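Local coordinates for mialostatin (Ixodes ricinus, PDB 6ZTK), which inhibits papain-like cysteine proteases, including the tick's own midgut cathepsins and several host cathepsins, and so regulates digestion of the blood meal, at residues 61-66 against 104-109; 65-70 against 82-87. All blocks are in the same frame, centred on the assembly; numbering follows the deposited sequence.

Interaction 1 (61-66 against 104-109)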
loop_
_atom_site.group_PDB
_atom_site.type_symbol
_atom_site.label_atom_id
_atom_site.label_comp_id
_atom_site.label_asym_id
_atom_site.label_seq_id
_atom_site.Cartn_x
_atom_site.Cartn_y
_atom_site.Cartn_z
ATOM N N TYR A 61 -8.519 7.954 -4.742
ATOM C CA TYR A 61 -7.543 6.971 -4.252
ATOM C C TYR A 61 -6.152 7.610 -4.147
ATOM O O TYR A 61 -5.752 8.373 -5.056
ATOM C CB TYR A 61 -7.480 5.697 -5.084
ATOM C CG TYR A 61 -8.690 4.813 -4.957
ATOM C CD1 TYR A 61 -8.888 4.037 -3.833
ATOM C CD2 TYR A 61 -9.597 4.728 -5.987
ATOM C CE1 TYR A 61 -9.993 3.186 -3.736
ATOM C CE2 TYR A 61 -10.699 3.901 -5.923
ATOM C CZ TYR A 61 -10.903 3.138 -4.773
ATOM O OH TYR A 61 -12.026 2.331 -4.679
ATOM N N ASP A 62 -5.422 7.279 -3.078
ATOM C CA ASP A 62 -3.946 7.405 -3.174
ATOM C C ASP A 62 -3.393 6.353 -4.112
ATOM O O ASP A 62 -4.013 5.283 -4.375
ATOM C CB ASP A 62 -3.320 7.318 -1.786
ATOM C CG ASP A 62 -3.635 8.542 -1.002
ATOM O OD1 ASP A 62 -3.709 9.670 -1.602
ATOM O OD2 ASP A 62 -3.916 8.319 0.234
ATOM N N THR A 63 -2.118 6.529 -4.513
ATOM C CA THR A 63 -1.359 5.481 -5.152
ATOM C C THR A 63 0.058 5.455 -4.580
ATOM O O THR A 63 0.416 6.395 -3.861
ATOM C CB THR A 63 -1.383 5.596 -6.693
ATOM O OG1 THR A 63 -0.857 4.402 -7.246
ATOM C CG2 THR A 63 -0.604 6.785 -7.218
ATOM N N VAL A 64 0.725 4.358 -4.796
ATOM C CA VAL A 64 2.113 4.115 -4.293
ATOM C C VAL A 64 3.116 4.788 -5.219
ATOM O O VAL A 64 3.076 4.514 -6.475
ATOM C CB VAL A 64 2.422 2.633 -4.172
ATOM C CG1 VAL A 64 3.798 2.441 -3.569
ATOM C CG2 VAL A 64 1.402 1.886 -3.331
ATOM N N LEU A 65 4.016 5.578 -4.634
ATOM C CA LEU A 65 5.209 6.062 -5.405
ATOM C C LEU A 65 6.385 5.120 -5.253
ATOM O O LEU A 65 6.930 4.629 -6.277
ATOM C CB LEU A 65 5.583 7.456 -4.944
ATOM C CG LEU A 65 4.654 8.580 -5.332
ATOM C CD1 LEU A 65 5.057 9.878 -4.661
ATOM C CD2 LEU A 65 4.624 8.753 -6.869
ATOM N N GLU A 66 6.763 4.763 -4.037
ATOM C CA GLU A 66 7.931 3.907 -3.820
ATOM C C GLU A 66 7.685 2.996 -2.608
ATOM O O GLU A 66 7.274 3.518 -1.551
ATOM C CB GLU A 66 9.156 4.776 -3.570
ATOM C CG GLU A 66 10.429 4.017 -3.411
ATOM C CD GLU A 66 11.665 4.902 -3.277
ATOM O OE1 GLU A 66 11.514 6.143 -3.193
ATOM O OE2 GLU A 66 12.773 4.329 -3.139
ATOM N N CYS A 104 -4.756 4.148 -11.886
ATOM C CA CYS A 104 -4.735 5.166 -10.836
ATOM C C CYS A 104 -3.345 5.766 -10.728
ATOM O O CYS A 104 -2.650 5.559 -9.723
ATOM C CB CYS A 104 -5.234 4.592 -9.537
ATOM S SG CYS A 104 -6.903 3.889 -9.733
ATOM N N GLN A 105 -2.907 6.432 -11.792
ATOM C CA GLN A 105 -1.573 7.066 -11.790
ATOM C C GLN A 105 -1.519 8.234 -10.847
ATOM O O GLN A 105 -2.502 8.881 -10.534
ATOM C CB GLN A 105 -1.243 7.559 -13.211
ATOM C CG GLN A 105 -1.051 6.384 -14.141
ATOM C CD GLN A 105 0.258 5.683 -13.906
ATOM O OE1 GLN A 105 1.303 6.330 -13.921
ATOM N NE2 GLN A 105 0.219 4.393 -13.626
ATOM N N PRO A 106 -0.296 8.642 -10.392
ATOM C CA PRO A 106 -0.178 9.825 -9.565
ATOM C C PRO A 106 -0.620 11.091 -10.292
ATOM O O PRO A 106 -0.210 11.229 -11.501
ATOM C CB PRO A 106 1.333 9.938 -9.294
ATOM C CG PRO A 106 1.896 8.677 -9.669
ATOM C CD PRO A 106 0.984 7.977 -10.642
ATOM N N LYS A 107 -1.301 12.004 -9.621
ATOM C CA LYS A 107 -1.629 13.336 -10.200
ATOM C C LYS A 107 -0.292 14.050 -10.405
ATOM O O LYS A 107 -0.072 14.616 -11.505
ATOM C CB LYS A 107 -2.582 14.143 -9.343
ATOM C CG LYS A 107 -2.916 15.517 -9.909
ATOM C CD LYS A 107 -3.757 16.368 -9.007
ATOM C CE LYS A 107 -4.348 17.556 -9.744
ATOM N NZ LYS A 107 -4.912 18.530 -8.787
ATOM N N THR A 108 0.600 14.012 -9.421
ATOM C CA THR A 108 1.967 14.597 -9.505
ATOM C C THR A 108 2.944 13.629 -8.858
ATOM O O THR A 108 2.501 12.824 -8.024
ATOM C CB THR A 108 2.021 15.968 -8.840
ATOM O OG1 THR A 108 2.106 15.761 -7.428
ATOM C CG2 THR A 108 0.824 16.822 -9.169
ATOM N N ASN A 109 4.241 13.738 -9.133
ATOM C CA ASN A 109 5.240 12.805 -8.577
ATOM C C ASN A 109 5.654 13.246 -7.157
ATOM O O ASN A 109 6.650 12.707 -6.615
ATOM C CB ASN A 109 6.374 12.687 -9.592
ATOM C CG ASN A 109 7.229 11.472 -9.355
ATOM O OD1 ASN A 109 7.066 10.799 -8.339
ATOM N ND2 ASN A 109 8.164 11.218 -10.264
HETATM O O HOH W 1 -0.106 3.936 -9.964
#

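Interaction 2 (65-70 against 82-87)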
loop_
_atom_site.group_PDB
_atom_site.type_symbol
_atom_site.label_atom_id
_atom_site.label_comp_id
_atom_site.label_asym_id
_atom_site.label_seq_id
_atom_site.Cartn_x
_atom_site.Cartn_y
_atom_site.Cartn_z
ATOM N N LEU A 65 4.016 5.578 -4.634
ATOM C CA LEU A 65 5.209 6.062 -5.405
ATOM C C LEU A 65 6.385 5.120 -5.253
ATOM O O LEU A 65 6.930 4.629 -6.277
ATOM C CB LEU A 65 5.583 7.456 -4.944
ATOM C CG LEU A 65 4.654 8.580 -5.332
ATOM C CD1 LEU A 65 5.057 9.878 -4.661
ATOM C CD2 LEU A 65 4.624 8.753 -6.869
ATOM N N GLU A 66 6.763 4.763 -4.037
ATOM C CA GLU A 66 7.931 3.907 -3.820
ATOM C C GLU A 66 7.685 2.996 -2.608
ATOM O O GLU A 66 7.274 3.518 -1.551
ATOM C CB GLU A 66 9.156 4.776 -3.570
ATOM C CG GLU A 66 10.429 4.017 -3.411
ATOM C CD GLU A 66 11.665 4.902 -3.277
ATOM O OE1 GLU A 66 11.514 6.143 -3.193
ATOM O OE2 GLU A 66 12.773 4.329 -3.139
ATOM N N LEU A 67 8.012 1.724 -2.774
ATOM C CA LEU A 67 8.088 0.797 -1.619
ATOM C C LEU A 67 9.460 0.973 -1.012
ATOM O O LEU A 67 10.504 0.709 -1.692
ATOM C CB LEU A 67 7.789 -0.620 -2.081
ATOM C CG LEU A 67 7.818 -1.689 -1.003
ATOM C CD1 LEU A 67 6.798 -1.426 0.101
ATOM C CD2 LEU A 67 7.555 -3.050 -1.613
ATOM N N LEU A 68 9.497 1.377 0.229
ATOM C CA LEU A 68 10.761 1.667 0.937
ATOM C C LEU A 68 11.286 0.469 1.680
ATOM O O LEU A 68 12.516 0.305 1.761
ATOM C CB LEU A 68 10.558 2.815 1.904
ATOM C CG LEU A 68 10.120 4.141 1.304
ATOM C CD1 LEU A 68 9.785 5.113 2.398
ATOM C CD2 LEU A 68 11.209 4.735 0.403
ATOM N N GLU A 69 10.401 -0.264 2.360
ATOM C CA GLU A 69 10.802 -1.337 3.273
ATOM C C GLU A 69 9.713 -2.407 3.287
ATOM O O GLU A 69 8.547 -2.068 3.226
ATOM C CB GLU A 69 11.047 -0.858 4.691
ATOM C CG GLU A 69 11.638 -1.882 5.634
ATOM C CD GLU A 69 11.970 -1.345 7.027
ATOM O OE1 GLU A 69 11.701 -0.123 7.324
ATOM O OE2 GLU A 69 12.388 -2.203 7.870
ATOM N N VAL A 70 10.164 -3.657 3.360
ATOM C CA VAL A 70 9.271 -4.834 3.519
ATOM C C VAL A 70 9.832 -5.715 4.603
ATOM O O VAL A 70 11.023 -6.078 4.513
ATOM C CB VAL A 70 9.167 -5.649 2.234
ATOM C CG1 VAL A 70 8.282 -6.885 2.441
ATOM C CG2 VAL A 70 8.644 -4.825 1.134
ATOM N N LEU A 82 4.722 -3.239 5.416
ATOM C CA LEU A 82 5.175 -2.453 4.237
ATOM C C LEU A 82 5.285 -0.994 4.623
ATOM O O LEU A 82 4.334 -0.423 5.196
ATOM C CB LEU A 82 4.160 -2.629 3.119
ATOM C CG LEU A 82 3.819 -4.061 2.756
ATOM C CD1 LEU A 82 2.735 -4.049 1.662
ATOM C CD2 LEU A 82 5.016 -4.802 2.271
ATOM N N LYS A 83 6.390 -0.370 4.207
ATOM C CA LYS A 83 6.545 1.085 4.356
ATOM C C LYS A 83 6.741 1.709 2.988
ATOM O O LYS A 83 7.582 1.208 2.267
ATOM C CB LYS A 83 7.739 1.426 5.240
ATOM C CG LYS A 83 7.904 2.921 5.462
ATOM C CD LYS A 83 9.210 3.195 6.234
ATOM C CE LYS A 83 9.431 4.682 6.416
ATOM N NZ LYS A 83 10.726 4.922 7.117
ATOM N N PHE A 84 5.880 2.632 2.618
ATOM C CA PHE A 84 5.881 3.144 1.244
ATOM C C PHE A 84 5.398 4.566 1.205
ATOM O O PHE A 84 4.628 5.011 2.061
ATOM C CB PHE A 84 5.008 2.223 0.376
ATOM C CG PHE A 84 3.638 1.947 0.914
ATOM C CD1 PHE A 84 2.539 2.749 0.621
ATOM C CD2 PHE A 84 3.487 0.878 1.748
ATOM C CE1 PHE A 84 1.289 2.510 1.168
ATOM C CE2 PHE A 84 2.255 0.639 2.319
ATOM C CZ PHE A 84 1.156 1.449 2.023
ATOM N N THR A 85 5.829 5.315 0.205
ATOM C CA THR A 85 5.326 6.673 -0.016
ATOM C C THR A 85 4.086 6.653 -0.914
ATOM O O THR A 85 4.000 5.762 -1.789
ATOM C CB THR A 85 6.426 7.583 -0.615
ATOM O OG1 THR A 85 6.903 6.947 -1.797
ATOM C CG2 THR A 85 7.524 7.788 0.383
ATOM N N THR A 86 3.182 7.576 -0.716
ATOM C CA THR A 86 1.948 7.711 -1.493
ATOM C C THR A 86 1.795 9.152 -2.003
ATOM O O THR A 86 2.395 10.096 -1.436
ATOM C CB THR A 86 0.681 7.271 -0.734
ATOM O OG1 THR A 86 0.419 8.158 0.352
ATOM C CG2 THR A 86 0.836 5.847 -0.248
ATOM N N THR A 87 0.890 9.324 -2.941
ATOM C CA THR A 87 0.441 10.640 -3.431
ATOM C C THR A 87 -0.964 10.438 -3.997
ATOM O O THR A 87 -1.330 9.281 -4.242
ATOM C CB THR A 87 1.443 11.151 -4.480
ATOM O OG1 THR A 87 1.279 12.577 -4.608
ATOM C CG2 THR A 87 1.374 10.403 -5.765
HETATM O O HOH W 2 9.321 8.092 -2.580
#

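Interaction 1 (61-66 against 104-109)
The pyrrolidine ring of P106 has the methyl of T63 standing on one of its faces: CG2 of T63 lies 3.7 Å from N of P106, almost straight along the ring normal. L65 approaches the same ring at its CG corner, with its CD2 methyl 3.9 Å from CG of P106. That methyl also borders the amide of N109, lying 3.5 Å from OD1 beside the oxygen and well off the amide plane; the first torsion of N109 (chi1 -162°, CG opposite the backbone N) carries the amide back towards L65. In T63, OG1 stands opposite the backbone N (chi1 -168°) and takes the polar partners, while CG2 lies over the proline ring and also borders O of C104. The hydroxyl donates to a water at 2.9 Å from OG1 of T63, and this water donates in turn to O of C104 at 3.0 Å; it is also hydrogen-bonded to Y99. The disulfide of C104 with C91 ties the loop to strand 78-92, as in the first disulfide of secreted cystatins. Methyl packing against P106 and N109, together with a bridging water, carries the contact, so the loop, which has no regular secondary structure, packs on the strand by side chains and does not pair with it.

Interaction 2 (65-70 against 82-87)
K83 O receives two backbone donors, L68 N at 2.8 Å and E69 N at 3.2 Å, the first in the carbonyl plane and the second tilted 20° from it. Two residues thus face one, a classic beta bulge, and the register shifts by one between L67-F84 and E69-K83. Beyond it the antiparallel ladder resumes with K83 N to E69 O at 2.9 Å; before it, T85 N bonds to E66 O and L65 N to T85 O. T85 adds a side-chain link: chi1 of 55° turns OG1 towards E66 N, a weak bond at 3.1 Å, and a water joins that hydroxyl to OE1 of E66. CG of L65 lies 3.8 Å from CG2 of T87, the side chains crossing at a slant. The bulge brings L68 over the opposite strand, its CD1 4.0 Å from CG2 of T85 and 4.1 Å from CE of K83. On the other face L67 CD1 packs at CB of F84, oblique to its ring, and V70 lies alongside L82, CG2 of V70 3.8 Å from CD2 of L82. These strands form the hairpin whose loop corresponds to the first inhibitory loop of cystatins. The face bearing L67, V70, L82 and F84 packs on helix 41-52 through F43, L46 and V51, while strand 113-122 pairs with the far edge of 82-87 and strand 34-36 reaches V70.

Both contacts start from strand 60-74, meeting at the corner around L65, yet one pairs strand with strand and the other sets a loop against a strand. Interaction 2 is sheet pairing: a backbone ladder with one bulge, an apolar face turned to the helix and a polar, more open face behind it. Interaction 1 is loop packing nearer the surface, burying 278 Å² against 567 Å², with a water in place of a ladder. T87 connects them, since its carbonyl probably accepts a bond from T63 N, at 2.9 Å between T87 O and T63 N, while its methyl packs on P106. The loop 104-109 thus rests on both strands of the hairpin at once.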